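Local structure of aminoacyl-tRNA synthetase (Cryptosporidium parvum, 5F9Z) at residues S151-E156 against T166-W171; K225-F230 against Q239-H244. The protein is a prolyl-tRNA synthetase, which probably uses ATP to activate proline and then attaches the amino acid to its cognate tRNA. All blocks are in the same frame, centred on the assembly; numbering follows the deposited sequence.

Interaction 1 of 2, residues S151-E156 against T166-W171; sequences SIVRWE and TREFLW. With ANP (phosphoaminophosphonic acid-adenylate ester), chain D; HFG (7-bromo-6-chloro-3-{3-[(2R,3S)-3-hydroxypiperidin-2-yl]-2-oxopropyl}quinazolin-4(3H)-one), chain E.
Arg-167 reaches across to Trp-155 and Glu-156 where two antiparallel strands, 144-153 and 168-178, give way to the loop joining them, the strand-loop-strand layout of motif 2 in class II aminoacyl-tRNA synthetases. Its CB and CG first pass the carbonyl oxygen of Arg-154. CD then lies over the Trp-155 six-membered ring, a CH-pi contact 4.0 Å from its centroid. NE makes a weak bond to Glu-156 O, and beyond it CZ comes 3.6 Å from the centroid of the Trp-155 five-membered ring, a cation-pi stack with the planes inclined by 29°. At the tip, NH1 sits over the indole face, while NH2 donates within the guanidinium plane to Glu-156 O at 3.2 Å.

Ile-152 N meets Phe-169 O at 2.8 Å in a hydrogen-bonded pair. CB of Ile-152 rests on one face of Phe-169; with CG1 beside the backbone N (chi1 -63°), CG2 turns to Phe-169 CZ and CG1 lies over the Trp-171 five-membered ring. Adenine occupies the opposite face, with Phe-169 CD2 3.3 Å from ANP N1. Thr-166 N donates to ANP N1 and Thr-166 O accepts from ANP N6, which also makes a weak bond to Glu-156 OE2; Arg-165 holds OE1.

Arg-154 NH1 bonds ANP O1A at 2.8 Å, and NH2 grips the same oxygen; HFG N1 and Phe-169 CZ lie over opposite faces of the guanidinium, and Pro-122 O takes NE. Two N-H groups here would probably stabilise negative charge on this oxygen and make the alpha-phosphorus more electrophilic, consistent with a role in adenylate formation.

Interaction 2 of 2, residues K225-F230 against Q239-H244; sequences KSIEGF and QAATSH. With ANP (phosphoaminophosphonic acid-adenylate ester), chain D; HFG (7-bromo-6-chloro-3-{3-[(2R,3S)-3-hydroxypiperidin-2-yl]-2-oxopropyl}quinazolin-4(3H)-one), chain E.
Ile-227 faces both Ala-240 and Ala-241 across a beta hairpin, strands 223-231 and 236-247, and this two-against-one pairing is a beta bulge of the class II catalytic core. The tight part is here. Ile-227 O accepts from Ala-240 N at 2.7 Å, whereas the bond from Ile-227 N to Ala-241 O is weak. CG1 of Ile-227 stands between its backbone N and carbonyl carbon (chi1 43°), which carries the branch over the bulge: CG1 packs 3.6 Å from Ala-240 CB, and CD1 touches Ala-241 CB. Tyr-195 and Tyr-199 of helix 181-202 close over this apolar face.

Beyond the bulge the pairing is regular, with Lys-225 and Ser-243 exchanging two backbone bonds. Packing between their side chains is much looser. The extended Lys-225 chain leads away from the partner strand to a salt bridge with Asp-189, and Ser-243 OG bonds Val-188 O.

The other face, carrying Ser-226, Glu-228, Gln-239 and Thr-242, is largely polar, and Gln-239 and Thr-242 border the ligands. Glu-228 OE1 lies against Gln-239 CG at 3.3 Å, the carboxylate and amide planes turned 60° apart. That oxygen also takes a bond from Ser-226 OG on its anti side and a salt bridge from Lys-212, so a hydroxyl and an ammonium group together fix it. Gln-239 O accepts from ANP O2', and the methyl CG2 of Thr-242 touches both ligands, 3.6 Å from ANP C5'. Held through ND1 by Thr-224, the His-244 ring presents its edge to halofuginone, with NE2 donating in the ring plane to HFG O7' at 2.6 Å.

In the fold
Interactions 1 and 2 illustrate how a class II core assembles one ligand site from separate strand pairs. Their centres lie 18 Å apart and their nearest atoms about 7 Å apart; strand 265-276 joins them, pairing antiparallel with both 168-178 and 236-247. Interaction 1 holds the adenine and alpha-phosphate of ANP, interaction 2 its ribose, while Thr-276 and Arg-165 add further bonds. Halofuginone spans the same two contacts, its quinazolinone end at interaction 1 and its piperidine end bordered by both, by Trp-171 as well as strand 236-247. It binds alongside the nucleotide, consistent with halofuginone's known occupation of the sites for proline and the tRNA 3' end.

Interaction 1 of 2, residues S151-E156 against T166-W171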
loop_
_atom_site.group_PDB
_atom_site.type_symbol
_atom_site.label_atom_id
_atom_site.label_comp_id
_atom_site.label_asym_id
_atom_site.label_seq_id
_atom_site.Cartn_x
_atom_site.Cartn_y
_atom_site.Cartn_z
ATOM N N SER A 151 5.470 -7.337 -13.189
ATOM C CA SER A 151 6.125 -7.895 -12.020
ATOM C C SER A 151 7.593 -7.487 -12.002
ATOM O O SER A 151 8.196 -7.186 -13.036
ATOM C CB SER A 151 6.007 -9.420 -11.999
ATOM O OG SER A 151 6.838 -10.007 -12.983
ATOM N N ILE A 152 8.163 -7.471 -10.803
ATOM C CA ILE A 152 9.564 -7.136 -10.596
ATOM C C ILE A 152 10.199 -8.244 -9.770
ATOM O O ILE A 152 9.580 -8.762 -8.834
ATOM C CB ILE A 152 9.725 -5.773 -9.893
ATOM C CG1 ILE A 152 9.161 -4.651 -10.765
ATOM C CG2 ILE A 152 11.183 -5.506 -9.561
ATOM C CD1 ILE A 152 9.953 -4.400 -12.029
ATOM N N VAL A 153 11.425 -8.614 -10.122
ATOM C CA VAL A 153 12.190 -9.607 -9.377
ATOM C C VAL A 153 13.420 -8.923 -8.802
ATOM O O VAL A 153 14.250 -8.387 -9.549
ATOM C CB VAL A 153 12.587 -10.805 -10.252
ATOM C CG1 VAL A 153 13.479 -11.750 -9.465
ATOM C CG2 VAL A 153 11.347 -11.529 -10.750
ATOM N N ARG A 154 13.531 -8.933 -7.475
ATOM C CA ARG A 154 14.717 -8.463 -6.774
ATOM C C ARG A 154 15.046 -9.472 -5.689
ATOM O O ARG A 154 14.190 -9.789 -4.858
ATOM C CB ARG A 154 14.502 -7.078 -6.151
ATOM C CG ARG A 154 14.177 -5.972 -7.136
ATOM C CD ARG A 154 13.918 -4.669 -6.400
ATOM N NE ARG A 154 13.504 -3.595 -7.297
ATOM C CZ ARG A 154 13.163 -2.376 -6.892
ATOM N NH1 ARG A 154 13.187 -2.073 -5.602
ATOM N NH2 ARG A 154 12.798 -1.460 -7.778
ATOM N N TRP A 155 16.278 -9.981 -5.696
ATOM C CA TRP A 155 16.694 -10.954 -4.687
ATOM C C TRP A 155 16.966 -10.202 -3.389
ATOM O O TRP A 155 18.097 -9.832 -3.060
ATOM C CB TRP A 155 17.902 -11.749 -5.162
ATOM C CG TRP A 155 17.714 -13.224 -4.984
ATOM C CD1 TRP A 155 18.451 -14.059 -4.196
ATOM C CD2 TRP A 155 16.699 -14.035 -5.589
ATOM N NE1 TRP A 155 17.970 -15.343 -4.285
ATOM C CE2 TRP A 155 16.892 -15.354 -5.133
ATOM C CE3 TRP A 155 15.651 -13.775 -6.477
ATOM C CZ2 TRP A 155 16.076 -16.410 -5.534
ATOM C CZ3 TRP A 155 14.842 -14.824 -6.873
ATOM C CH2 TRP A 155 15.058 -16.123 -6.402
ATOM N N GLU A 156 15.887 -9.970 -2.641
ATOM C CA GLU A 156 15.974 -9.231 -1.390
ATOM C C GLU A 156 16.839 -9.977 -0.385
ATOM O O GLU A 156 16.652 -11.175 -0.153
ATOM C CB GLU A 156 14.573 -9.008 -0.816
ATOM C CG GLU A 156 13.635 -8.226 -1.725
ATOM C CD GLU A 156 13.981 -6.752 -1.793
ATOM O OE1 GLU A 156 14.652 -6.253 -0.864
ATOM O OE2 GLU A 156 13.583 -6.091 -2.775
ATOM N N THR A 166 8.673 -8.699 -0.967
ATOM C CA THR A 166 8.673 -9.984 -1.647
ATOM C C THR A 166 9.697 -9.971 -2.774
ATOM O O THR A 166 9.951 -8.933 -3.392
ATOM C CB THR A 166 7.285 -10.319 -2.206
ATOM O OG1 THR A 166 6.946 -9.387 -3.240
ATOM C CG2 THR A 166 6.238 -10.237 -1.107
ATOM N N ARG A 167 10.289 -11.140 -3.034
ATOM C CA ARG A 167 11.311 -11.229 -4.074
ATOM C C ARG A 167 10.714 -11.063 -5.464
ATOM O O ARG A 167 11.393 -10.573 -6.373
ATOM C CB ARG A 167 12.072 -12.545 -3.953
ATOM C CG ARG A 167 13.013 -12.569 -2.761
ATOM C CD ARG A 167 13.911 -13.789 -2.763
ATOM N NE ARG A 167 15.051 -13.611 -1.869
ATOM C CZ ARG A 167 15.949 -14.554 -1.607
ATOM N NH1 ARG A 167 15.839 -15.752 -2.167
ATOM N NH2 ARG A 167 16.957 -14.302 -0.783
ATOM N N GLU A 168 9.461 -11.465 -5.654
ATOM C CA GLU A 168 8.673 -11.042 -6.802
ATOM C C GLU A 168 7.457 -10.286 -6.293
ATOM O O GLU A 168 6.701 -10.803 -5.464
ATOM C CB GLU A 168 8.220 -12.215 -7.676
ATOM C CG GLU A 168 7.516 -11.738 -8.945
ATOM C CD GLU A 168 6.715 -12.821 -9.639
ATOM O OE1 GLU A 168 6.604 -13.933 -9.084
ATOM O OE2 GLU A 168 6.191 -12.554 -10.742
ATOM N N PHE A 169 7.280 -9.062 -6.780
ATOM C CA PHE A 169 6.108 -8.269 -6.460
ATOM C C PHE A 169 5.537 -7.672 -7.735
ATOM O O PHE A 169 6.257 -7.435 -8.708
ATOM C CB PHE A 169 6.425 -7.152 -5.449
ATOM C CG PHE A 169 7.542 -6.236 -5.871
ATOM C CD1 PHE A 169 7.284 -5.108 -6.632
ATOM C CD2 PHE A 169 8.847 -6.490 -5.482
ATOM C CE1 PHE A 169 8.309 -4.259 -7.011
ATOM C CE2 PHE A 169 9.876 -5.645 -5.857
ATOM C CZ PHE A 169 9.606 -4.527 -6.620
ATOM N N LEU A 170 4.227 -7.456 -7.726
ATOM C CA LEU A 170 3.566 -6.721 -8.790
ATOM C C LEU A 170 3.621 -5.239 -8.463
ATOM O O LEU A 170 3.464 -4.842 -7.305
ATOM C CB LEU A 170 2.114 -7.174 -8.946
ATOM C CG LEU A 170 1.905 -8.667 -9.191
ATOM C CD1 LEU A 170 0.429 -8.968 -9.391
ATOM C CD2 LEU A 170 2.721 -9.126 -10.387
ATOM N N TRP A 171 3.860 -4.419 -9.480
ATOM C CA TRP A 171 3.936 -2.992 -9.233
ATOM C C TRP A 171 3.509 -2.221 -10.470
ATOM O O TRP A 171 3.246 -2.786 -11.535
ATOM C CB TRP A 171 5.345 -2.575 -8.769
ATOM C CG TRP A 171 6.379 -2.226 -9.827
ATOM C CD1 TRP A 171 6.352 -2.524 -11.164
ATOM C CD2 TRP A 171 7.604 -1.514 -9.605
ATOM N NE1 TRP A 171 7.476 -2.032 -11.782
ATOM C CE2 TRP A 171 8.260 -1.410 -10.847
ATOM C CE3 TRP A 171 8.206 -0.952 -8.475
ATOM C CZ2 TRP A 171 9.490 -0.770 -10.989
ATOM C CZ3 TRP A 171 9.426 -0.317 -8.619
ATOM C CH2 TRP A 171 10.054 -0.232 -9.866
HETATM P PG ANP D . 13.857 -0.353 -0.099
HETATM O O1G ANP D . 15.188 0.056 0.448
HETATM O O2G ANP D . 12.892 -0.701 1.098
HETATM O O3G ANP D . 14.026 -1.635 -1.010
HETATM P PB ANP D . 13.395 0.746 -2.647
HETATM O O1B ANP D . 14.263 1.910 -3.207
HETATM O O2B ANP D . 14.057 -0.557 -2.957
HETATM N N3B ANP D . 13.199 0.931 -0.990
HETATM P PA ANP D . 11.752 1.311 -4.777
HETATM O O1A ANP D . 12.694 0.678 -5.724
HETATM O O2A ANP D . 11.843 2.839 -4.725
HETATM O O3A ANP D . 11.978 0.782 -3.297
HETATM O "O5'" ANP D . 10.289 0.835 -5.162
HETATM C "C5'" ANP D . 9.151 1.717 -5.054
HETATM C "C4'" ANP D . 8.312 1.297 -3.873
HETATM O "O4'" ANP D . 8.065 -0.118 -3.948
HETATM C "C3'" ANP D . 8.952 1.512 -2.508
HETATM O "O3'" ANP D . 8.689 2.826 -2.033
HETATM C "C2'" ANP D . 8.264 0.450 -1.643
HETATM O "O2'" ANP D . 7.055 0.940 -1.077
HETATM C "C1'" ANP D . 7.970 -0.672 -2.648
HETATM N N9 ANP D . 8.883 -1.809 -2.572
HETATM C C8 ANP D . 10.252 -1.774 -2.602
HETATM N N7 ANP D . 10.819 -2.955 -2.525
HETATM C C5 ANP D . 9.745 -3.828 -2.447
HETATM C C6 ANP D . 9.670 -5.232 -2.346
HETATM N N6 ANP D . 10.737 -6.032 -2.305
HETATM N N1 ANP D . 8.439 -5.792 -2.287
HETATM C C2 ANP D . 7.368 -4.995 -2.326
HETATM N N3 ANP D . 7.317 -3.664 -2.420
HETATM C C4 ANP D . 8.546 -3.138 -2.477
HETATM O "O4'" HFG E . 13.584 1.618 -8.810
HETATM C C21 HFG E . 14.025 2.587 -8.265
HETATM C "C3'" HFG E . 13.489 3.996 -8.610
HETATM C "C2'" HFG E . 12.135 3.970 -9.322
HETATM N "N1'" HFG E . 12.208 3.221 -10.504
HETATM C "C6'" HFG E . 10.910 2.794 -10.935
HETATM C "C5'" HFG E . 9.783 3.605 -10.294
HETATM C "C4'" HFG E . 9.783 3.498 -8.864
HETATM C C39 HFG E . 11.091 3.382 -8.350
HETATM O "O7'" HFG E . 11.196 4.131 -7.030
HETATM C "C1'" HFG E . 15.206 2.429 -7.131
HETATM N N3 HFG E . 15.836 1.045 -7.240
HETATM C C4 HFG E . 16.622 0.732 -8.341
HETATM O O11 HFG E . 16.813 1.567 -9.227
HETATM C C10 HFG E . 17.187 -0.506 -8.437
HETATM C C5 HFG E . 18.011 -0.868 -9.564
HETATM C C2 HFG E . 15.636 0.155 -6.292
HETATM N N1 HFG E . 16.172 -1.073 -6.353
HETATM C C9 HFG E . 16.952 -1.414 -7.423
HETATM C C8 HFG E . 17.515 -2.697 -7.488
HETATM C C7 HFG E . 18.323 -3.049 -8.598
HETATM BR BR1 HFG E . 19.105 -4.840 -8.685
HETATM C C6 HFG E . 18.563 -2.126 -9.628
HETATM CL CL1 HFG E . 19.570 -2.571 -11.005
#

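Interaction 2 of 2, residues K225-F230 against Q239-H244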
loop_
_atom_site.group_PDB
_atom_site.type_symbol
_atom_site.label_atom_id
_atom_site.label_comp_id
_atom_site.label_asym_id
_atom_site.label_seq_id
_atom_site.Cartn_x
_atom_site.Cartn_y
_atom_site.Cartn_z
ATOM N N LYS A 225 10.193 12.368 -3.306
ATOM C CA LYS A 225 9.066 12.519 -2.402
ATOM C C LYS A 225 8.396 11.166 -2.201
ATOM O O LYS A 225 8.432 10.300 -3.079
ATOM C CB LYS A 225 8.065 13.540 -2.945
ATOM C CG LYS A 225 8.657 14.928 -3.122
ATOM C CD LYS A 225 7.599 15.951 -3.489
ATOM C CE LYS A 225 8.192 17.351 -3.537
ATOM N NZ LYS A 225 7.163 18.386 -3.834
ATOM N N SER A 226 7.794 10.983 -1.030
ATOM C CA SER A 226 7.229 9.689 -0.684
ATOM C C SER A 226 6.060 9.872 0.271
ATOM O O SER A 226 5.823 10.959 0.803
ATOM C CB SER A 226 8.282 8.772 -0.054
ATOM O OG SER A 226 8.654 9.245 1.228
ATOM N N ILE A 227 5.326 8.783 0.471
ATOM C CA ILE A 227 4.319 8.675 1.519
ATOM C C ILE A 227 4.781 7.579 2.468
ATOM O O ILE A 227 5.052 6.451 2.038
ATOM C CB ILE A 227 2.922 8.374 0.953
ATOM C CG1 ILE A 227 2.997 7.320 -0.153
ATOM C CG2 ILE A 227 2.279 9.641 0.422
ATOM C CD1 ILE A 227 1.639 6.852 -0.634
ATOM N N GLU A 228 4.891 7.913 3.749
ATOM C CA GLU A 228 5.392 6.987 4.754
ATOM C C GLU A 228 4.233 6.440 5.577
ATOM O O GLU A 228 3.435 7.207 6.124
ATOM C CB GLU A 228 6.408 7.670 5.671
ATOM C CG GLU A 228 7.654 8.187 4.965
ATOM C CD GLU A 228 8.471 7.080 4.325
ATOM O OE1 GLU A 228 8.684 7.131 3.097
ATOM O OE2 GLU A 228 8.899 6.158 5.051
ATOM N N GLY A 229 4.142 5.111 5.653
ATOM C CA GLY A 229 3.218 4.450 6.545
ATOM C C GLY A 229 3.906 4.016 7.830
ATOM O O GLY A 229 5.109 4.182 8.017
ATOM N N PHE A 230 3.109 3.443 8.729
ATOM C CA PHE A 230 3.631 3.013 10.016
ATOM C C PHE A 230 2.761 1.898 10.577
ATOM O O PHE A 230 1.531 1.975 10.528
ATOM C CB PHE A 230 3.700 4.182 11.006
ATOM C CG PHE A 230 4.362 3.835 12.308
ATOM C CD1 PHE A 230 5.731 3.639 12.373
ATOM C CD2 PHE A 230 3.617 3.712 13.468
ATOM C CE1 PHE A 230 6.344 3.322 13.570
ATOM C CE2 PHE A 230 4.225 3.397 14.669
ATOM C CZ PHE A 230 5.590 3.202 14.719
ATOM N N GLN A 239 7.652 2.602 3.769
ATOM C CA GLN A 239 7.464 3.537 2.665
ATOM C C GLN A 239 6.332 3.037 1.776
ATOM O O GLN A 239 6.443 1.982 1.146
ATOM C CB GLN A 239 8.759 3.697 1.875
ATOM C CG GLN A 239 8.674 4.745 0.778
ATOM C CD GLN A 239 10.037 5.159 0.262
ATOM O OE1 GLN A 239 11.067 4.778 0.819
ATOM N NE2 GLN A 239 10.051 5.948 -0.804
ATOM N N ALA A 240 5.238 3.799 1.735
ATOM C CA ALA A 240 4.035 3.351 1.046
ATOM C C ALA A 240 4.175 3.457 -0.468
ATOM O O ALA A 240 3.701 2.583 -1.201
ATOM C CB ALA A 240 2.833 4.157 1.537
ATOM N N ALA A 241 4.815 4.519 -0.948
ATOM C CA ALA A 241 5.061 4.717 -2.371
ATOM C C ALA A 241 6.158 5.764 -2.509
ATOM O O ALA A 241 6.668 6.287 -1.513
ATOM C CB ALA A 241 3.785 5.130 -3.108
ATOM N N THR A 242 6.520 6.073 -3.751
ATOM C CA THR A 242 7.594 7.025 -3.991
ATOM C C THR A 242 7.390 7.708 -5.336
ATOM O O THR A 242 6.831 7.128 -6.271
ATOM C CB THR A 242 8.968 6.345 -3.945
ATOM O OG1 THR A 242 9.996 7.322 -4.145
ATOM C CG2 THR A 242 9.072 5.283 -5.018
ATOM N N SER A 243 7.852 8.955 -5.415
ATOM C CA SER A 243 7.757 9.760 -6.628
ATOM C C SER A 243 9.015 10.608 -6.722
ATOM O O SER A 243 9.283 11.420 -5.833
ATOM C CB SER A 243 6.505 10.641 -6.611
ATOM O OG SER A 243 6.350 11.334 -7.837
ATOM N N HIS A 244 9.784 10.417 -7.790
ATOM C CA HIS A 244 11.103 11.020 -7.924
ATOM C C HIS A 244 11.081 12.163 -8.927
ATOM O O HIS A 244 10.464 12.060 -9.991
ATOM C CB HIS A 244 12.139 9.985 -8.374
ATOM C CG HIS A 244 12.108 8.712 -7.589
ATOM N ND1 HIS A 244 12.646 8.603 -6.325
ATOM C CD2 HIS A 244 11.616 7.489 -7.896
ATOM C CE1 HIS A 244 12.481 7.368 -5.885
ATOM N NE2 HIS A 244 11.857 6.673 -6.818
HETATM P PG ANP D . 13.857 -0.353 -0.099
HETATM O O1G ANP D . 15.188 0.056 0.448
HETATM O O2G ANP D . 12.892 -0.701 1.098
HETATM O O3G ANP D . 14.026 -1.635 -1.010
HETATM P PB ANP D . 13.395 0.746 -2.647
HETATM O O1B ANP D . 14.263 1.910 -3.207
HETATM O O2B ANP D . 14.057 -0.557 -2.957
HETATM N N3B ANP D . 13.199 0.931 -0.990
HETATM P PA ANP D . 11.752 1.311 -4.777
HETATM O O1A ANP D . 12.694 0.678 -5.724
HETATM O O2A ANP D . 11.843 2.839 -4.725
HETATM O O3A ANP D . 11.978 0.782 -3.297
HETATM O "O5'" ANP D . 10.289 0.835 -5.162
HETATM C "C5'" ANP D . 9.151 1.717 -5.054
HETATM C "C4'" ANP D . 8.312 1.297 -3.873
HETATM O "O4'" ANP D . 8.065 -0.118 -3.948
HETATM C "C3'" ANP D . 8.952 1.512 -2.508
HETATM O "O3'" ANP D . 8.689 2.826 -2.033
HETATM C "C2'" ANP D . 8.264 0.450 -1.643
HETATM O "O2'" ANP D . 7.055 0.940 -1.077
HETATM C "C1'" ANP D . 7.970 -0.672 -2.648
HETATM N N9 ANP D . 8.883 -1.809 -2.572
HETATM C C8 ANP D . 10.252 -1.774 -2.602
HETATM N N7 ANP D . 10.819 -2.955 -2.525
HETATM C C5 ANP D . 9.745 -3.828 -2.447
HETATM C C6 ANP D . 9.670 -5.232 -2.346
HETATM N N6 ANP D . 10.737 -6.032 -2.305
HETATM N N1 ANP D . 8.439 -5.792 -2.287
HETATM C C2 ANP D . 7.368 -4.995 -2.326
HETATM N N3 ANP D . 7.317 -3.664 -2.420
HETATM C C4 ANP D . 8.546 -3.138 -2.477
HETATM O "O4'" HFG E . 13.584 1.618 -8.810
HETATM C C21 HFG E . 14.025 2.587 -8.265
HETATM C "C3'" HFG E . 13.489 3.996 -8.610
HETATM C "C2'" HFG E . 12.135 3.970 -9.322
HETATM N "N1'" HFG E . 12.208 3.221 -10.504
HETATM C "C6'" HFG E . 10.910 2.794 -10.935
HETATM C "C5'" HFG E . 9.783 3.605 -10.294
HETATM C "C4'" HFG E . 9.783 3.498 -8.864
HETATM C C39 HFG E . 11.091 3.382 -8.350
HETATM O "O7'" HFG E . 11.196 4.131 -7.030
HETATM C "C1'" HFG E . 15.206 2.429 -7.131
HETATM N N3 HFG E . 15.836 1.045 -7.240
HETATM C C4 HFG E . 16.622 0.732 -8.341
HETATM O O11 HFG E . 16.813 1.567 -9.227
HETATM C C10 HFG E . 17.187 -0.506 -8.437
HETATM C C5 HFG E . 18.011 -0.868 -9.564
HETATM C C2 HFG E . 15.636 0.155 -6.292
HETATM N N1 HFG E . 16.172 -1.073 -6.353
HETATM C C9 HFG E . 16.952 -1.414 -7.423
HETATM C C8 HFG E . 17.515 -2.697 -7.488
HETATM C C7 HFG E . 18.323 -3.049 -8.598
HETATM BR BR1 HFG E . 19.105 -4.840 -8.685
HETATM C C6 HFG E . 18.563 -2.126 -9.628
HETATM CL CL1 HFG E . 19.570 -2.571 -11.005
#